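Local atomic coordinates of hypothetical glycoside hydrolase (Bacteroides vulgatus, PDB entry 3S30), a protein that is of unknown function but has a galactose-binding-domain-like fold, binds a sodium ion and is probably a glycoside hydrolase or other carbohydrate-metabolism protein. Residues Asn117-Leu122 and Ser136-Phe141. Residues are numbered along the deposited sequence; the frame is centred on the assembly and turned at random.
Sequences NEYYVL and SGNQGF
Tyr119 lays one face of its ring over the first turn of helix 138-142. Asn138 CB makes a CH-pi contact with that face, 4.0 Å from the ring centroid, and comes closest at Tyr119 CD1 (3.6 Å). Gln139 N lies over the same face, toward the rim. A chi1 of 60° sets Tyr119 CG between the backbone N and the carbonyl carbon and lays the ring alongside the helix. Tyr119 and Asn138 run past each other in opposite directions, ring and amide planes 63° apart. Tyr119 OH meets Gln139 CB at 3.6 Å. The extended Gln139 side chain leads away from the strand.

One direct hydrogen bond crosses. Asn138 ND2 donates to Tyr120 O over 3.3 Å, bent to 143° at the hydrogen but close to both the amide and carbonyl planes. Its stronger partner is Thr155 O, so the one amide nitrogen serves two backbone carbonyls. A water bridges Tyr120 O to Ser136 OG. That hydroxyl oxygen also accepts from Asn138 N (3.1 Å), forming an ST turn, with Gly137 as N-cap.

The contact joins the short helix to the middle strand of the antiparallel sheet 108-114, 117-124 and 132-133. Phe153 packs against both Tyr119 and Phe141, and strand 155-158 runs beside the Asn138 amide.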
ATOM      1  N   ASN A 117      -4.804   7.238 -20.433  1.00 64.49           N
ATOM      2  CA  ASN A 117      -3.947   6.151 -19.966  1.00 62.13           C
ATOM      3  C   ASN A 117      -4.813   4.963 -19.582  1.00 60.54           C
ATOM      4  O   ASN A 117      -6.023   5.110 -19.406  1.00 60.09           O
ATOM      5  CB  ASN A 117      -3.153   6.567 -18.722  1.00 58.90           C
ATOM      6  CG  ASN A 117      -2.397   7.855 -18.913  1.00 61.45           C
ATOM      7  OD1 ASN A 117      -1.471   7.930 -19.720  1.00 55.81           O
ATOM      8  ND2 ASN A 117      -2.779   8.883 -18.154  1.00 58.45           N
ATOM      9  N   GLU A 118      -4.175   3.800 -19.443  1.00 59.70           N
ATOM     10  CA  GLU A 118      -4.798   2.607 -18.881  1.00 59.80           C
ATOM     11  C   GLU A 118      -3.881   1.985 -17.820  1.00 57.29           C
ATOM     12  O   GLU A 118      -2.679   1.905 -18.025  1.00 57.00           O
ATOM     13  CB  GLU A 118      -5.093   1.591 -19.987  1.00 62.63           C
ATOM     14  CG  GLU A 118      -6.220   2.000 -20.926  1.00 65.68           C
ATOM     15  CD  GLU A 118      -6.682   0.859 -21.835  1.00 73.86           C
ATOM     16  OE1 GLU A 118      -5.836   0.027 -22.240  1.00 72.87           O
ATOM     17  OE2 GLU A 118      -7.896   0.800 -22.150  1.00 77.20           O
ATOM     18  N   TYR A 119      -4.451   1.546 -16.696  1.00 55.96           N
ATOM     19  CA  TYR A 119      -3.671   0.926 -15.615  1.00 53.86           C
ATOM     20  C   TYR A 119      -4.394  -0.266 -14.977  1.00 53.12           C
ATOM     21  O   TYR A 119      -5.565  -0.506 -15.258  1.00 54.20           O
ATOM     22  CB  TYR A 119      -3.314   1.970 -14.555  1.00 53.36           C
ATOM     23  CG  TYR A 119      -4.506   2.636 -13.904  1.00 52.85           C
ATOM     24  CD1 TYR A 119      -5.157   2.038 -12.832  1.00 48.19           C
ATOM     25  CD2 TYR A 119      -4.966   3.872 -14.346  1.00 52.67           C
ATOM     26  CE1 TYR A 119      -6.233   2.643 -12.225  1.00 50.63           C
ATOM     27  CE2 TYR A 119      -6.065   4.481 -13.749  1.00 53.60           C
ATOM     28  CZ  TYR A 119      -6.693   3.859 -12.696  1.00 50.95           C
ATOM     29  OH  TYR A 119      -7.768   4.442 -12.085  1.00 51.63           O
ATOM     30  N   TYR A 120      -3.691  -1.022 -14.132  1.00 51.52           N
ATOM     31  CA  TYR A 120      -4.297  -2.175 -13.434  1.00 50.15           C
ATOM     32  C   TYR A 120      -4.857  -1.850 -12.041  1.00 49.52           C
ATOM     33  O   TYR A 120      -4.264  -1.084 -11.278  1.00 48.00           O
ATOM     34  CB  TYR A 120      -3.297  -3.318 -13.269  1.00 49.50           C
ATOM     35  CG  TYR A 120      -2.840  -4.021 -14.535  1.00 49.70           C
ATOM     36  CD1 TYR A 120      -3.702  -4.241 -15.618  1.00 52.90           C
ATOM     37  CD2 TYR A 120      -1.538  -4.506 -14.629  1.00 49.65           C
ATOM     38  CE1 TYR A 120      -3.258  -4.908 -16.759  1.00 51.92           C
ATOM     39  CE2 TYR A 120      -1.097  -5.177 -15.752  1.00 46.89           C
ATOM     40  CZ  TYR A 120      -1.944  -5.369 -16.810  1.00 49.28           C
ATOM     41  OH  TYR A 120      -1.460  -6.031 -17.906  1.00 54.24           O
ATOM     42  N   VAL A 121      -6.020  -2.429 -11.736  1.00 51.09           N
ATOM     43  CA  VAL A 121      -6.542  -2.501 -10.372  1.00 50.70           C
ATOM     44  C   VAL A 121      -6.501  -3.976 -10.008  1.00 49.35           C
ATOM     45  O   VAL A 121      -7.052  -4.805 -10.730  1.00 50.50           O
ATOM     46  CB  VAL A 121      -8.003  -1.951 -10.248  1.00 53.22           C
ATOM     47  CG1 VAL A 121      -8.463  -1.979  -8.794  1.00 48.75           C
ATOM     48  CG2 VAL A 121      -8.111  -0.513 -10.796  1.00 52.92           C
ATOM     49  N   LEU A 122      -5.814  -4.308  -8.921  1.00 47.57           N
ATOM     50  CA  LEU A 122      -5.678  -5.692  -8.498  1.00 47.92           C
ATOM     51  C   LEU A 122      -6.842  -6.021  -7.576  1.00 49.55           C
ATOM     52  O   LEU A 122      -7.279  -5.177  -6.790  1.00 50.22           O
ATOM     53  CB  LEU A 122      -4.354  -5.952  -7.769  1.00 46.90           C
ATOM     54  CG  LEU A 122      -3.031  -5.971  -8.545  1.00 46.05           C
ATOM     55  CD1 LEU A 122      -2.670  -4.594  -9.038  1.00 43.30           C
ATOM     56  CD2 LEU A 122      -1.902  -6.527  -7.673  1.00 43.79           C
ATOM     57  N   SER A 136      -4.298   1.882  -4.966  1.00 50.76           N
ATOM     58  CA  SER A 136      -2.926   2.310  -5.174  1.00 48.59           C
ATOM     59  C   SER A 136      -3.000   3.756  -5.662  1.00 49.72           C
ATOM     60  O   SER A 136      -4.091   4.287  -5.848  1.00 51.60           O
ATOM     61  CB  SER A 136      -2.237   1.454  -6.238  1.00 48.02           C
ATOM     62  OG  SER A 136      -2.662   1.807  -7.559  1.00 44.74           O
ATOM     63  N   GLY A 137      -1.850   4.377  -5.912  1.00 48.73           N
ATOM     64  CA  GLY A 137      -1.835   5.729  -6.434  1.00 50.28           C
ATOM     65  C   GLY A 137      -1.836   5.808  -7.951  1.00 49.78           C
ATOM     66  O   GLY A 137      -1.426   6.820  -8.496  1.00 48.82           O
ATOM     67  N   ASN A 138      -2.283   4.746  -8.627  1.00 50.06           N
ATOM     68  CA  ASN A 138      -2.179   4.658 -10.091  1.00 50.14           C
ATOM     69  C   ASN A 138      -2.995   5.734 -10.787  1.00 51.34           C
ATOM     70  O   ASN A 138      -2.553   6.267 -11.794  1.00 51.31           O
ATOM     71  CB  ASN A 138      -2.607   3.283 -10.621  1.00 50.41           C
ATOM     72  CG  ASN A 138      -1.459   2.269 -10.675  1.00 52.99           C
ATOM     73  OD1 ASN A 138      -0.300   2.613 -10.479  1.00 50.65           O
ATOM     74  ND2 ASN A 138      -1.794   1.012 -10.969  1.00 50.12           N
ATOM     75  N   GLN A 139      -4.175   6.055 -10.253  1.00 52.06           N
ATOM     76  CA  GLN A 139      -5.013   7.108 -10.835  1.00 53.21           C
ATOM     77  C   GLN A 139      -4.320   8.475 -10.712  1.00 53.99           C
ATOM     78  O   GLN A 139      -4.455   9.329 -11.597  1.00 55.59           O
ATOM     79  CB  GLN A 139      -6.401   7.155 -10.192  1.00 52.93           C
ATOM     80  CG  GLN A 139      -7.419   7.947 -11.031  1.00 57.13           C
ATOM     81  CD  GLN A 139      -8.781   8.119 -10.366  1.00 58.56           C
ATOM     82  OE1 GLN A 139      -8.986   7.752  -9.205  1.00 54.63           O
ATOM     83  NE2 GLN A 139      -9.722   8.695 -11.108  1.00 60.01           N
ATOM     84  N   GLY A 140      -3.586   8.676  -9.621  1.00 51.40           N
ATOM     85  CA  GLY A 140      -2.809   9.892  -9.441  1.00 51.82           C
ATOM     86  C   GLY A 140      -1.717  10.017 -10.495  1.00 51.97           C
ATOM     87  O   GLY A 140      -1.445  11.111 -11.000  1.00 51.34           O
ATOM     88  N   PHE A 141      -1.107   8.886 -10.831  1.00 50.95           N
ATOM     89  CA  PHE A 141      -0.041   8.846 -11.824  1.00 53.75           C
ATOM     90  C   PHE A 141      -0.606   9.134 -13.226  1.00 56.32           C
ATOM     91  O   PHE A 141       0.045   9.785 -14.055  1.00 58.47           O
ATOM     92  CB  PHE A 141       0.687   7.491 -11.786  1.00 51.22           C
ATOM     93  CG  PHE A 141       1.950   7.463 -12.603  1.00 48.05           C
ATOM     94  CD1 PHE A 141       3.109   8.038 -12.127  1.00 46.88           C
ATOM     95  CD2 PHE A 141       1.975   6.860 -13.843  1.00 50.48           C
ATOM     96  CE1 PHE A 141       4.272   8.006 -12.879  1.00 54.44           C
ATOM     97  CE2 PHE A 141       3.132   6.832 -14.599  1.00 55.19           C
ATOM     98  CZ  PHE A 141       4.282   7.405 -14.116  1.00 51.41           C
TER
HETATM   99  O   HOH W   1      -4.458   0.286  -8.989  1.00 47.49           O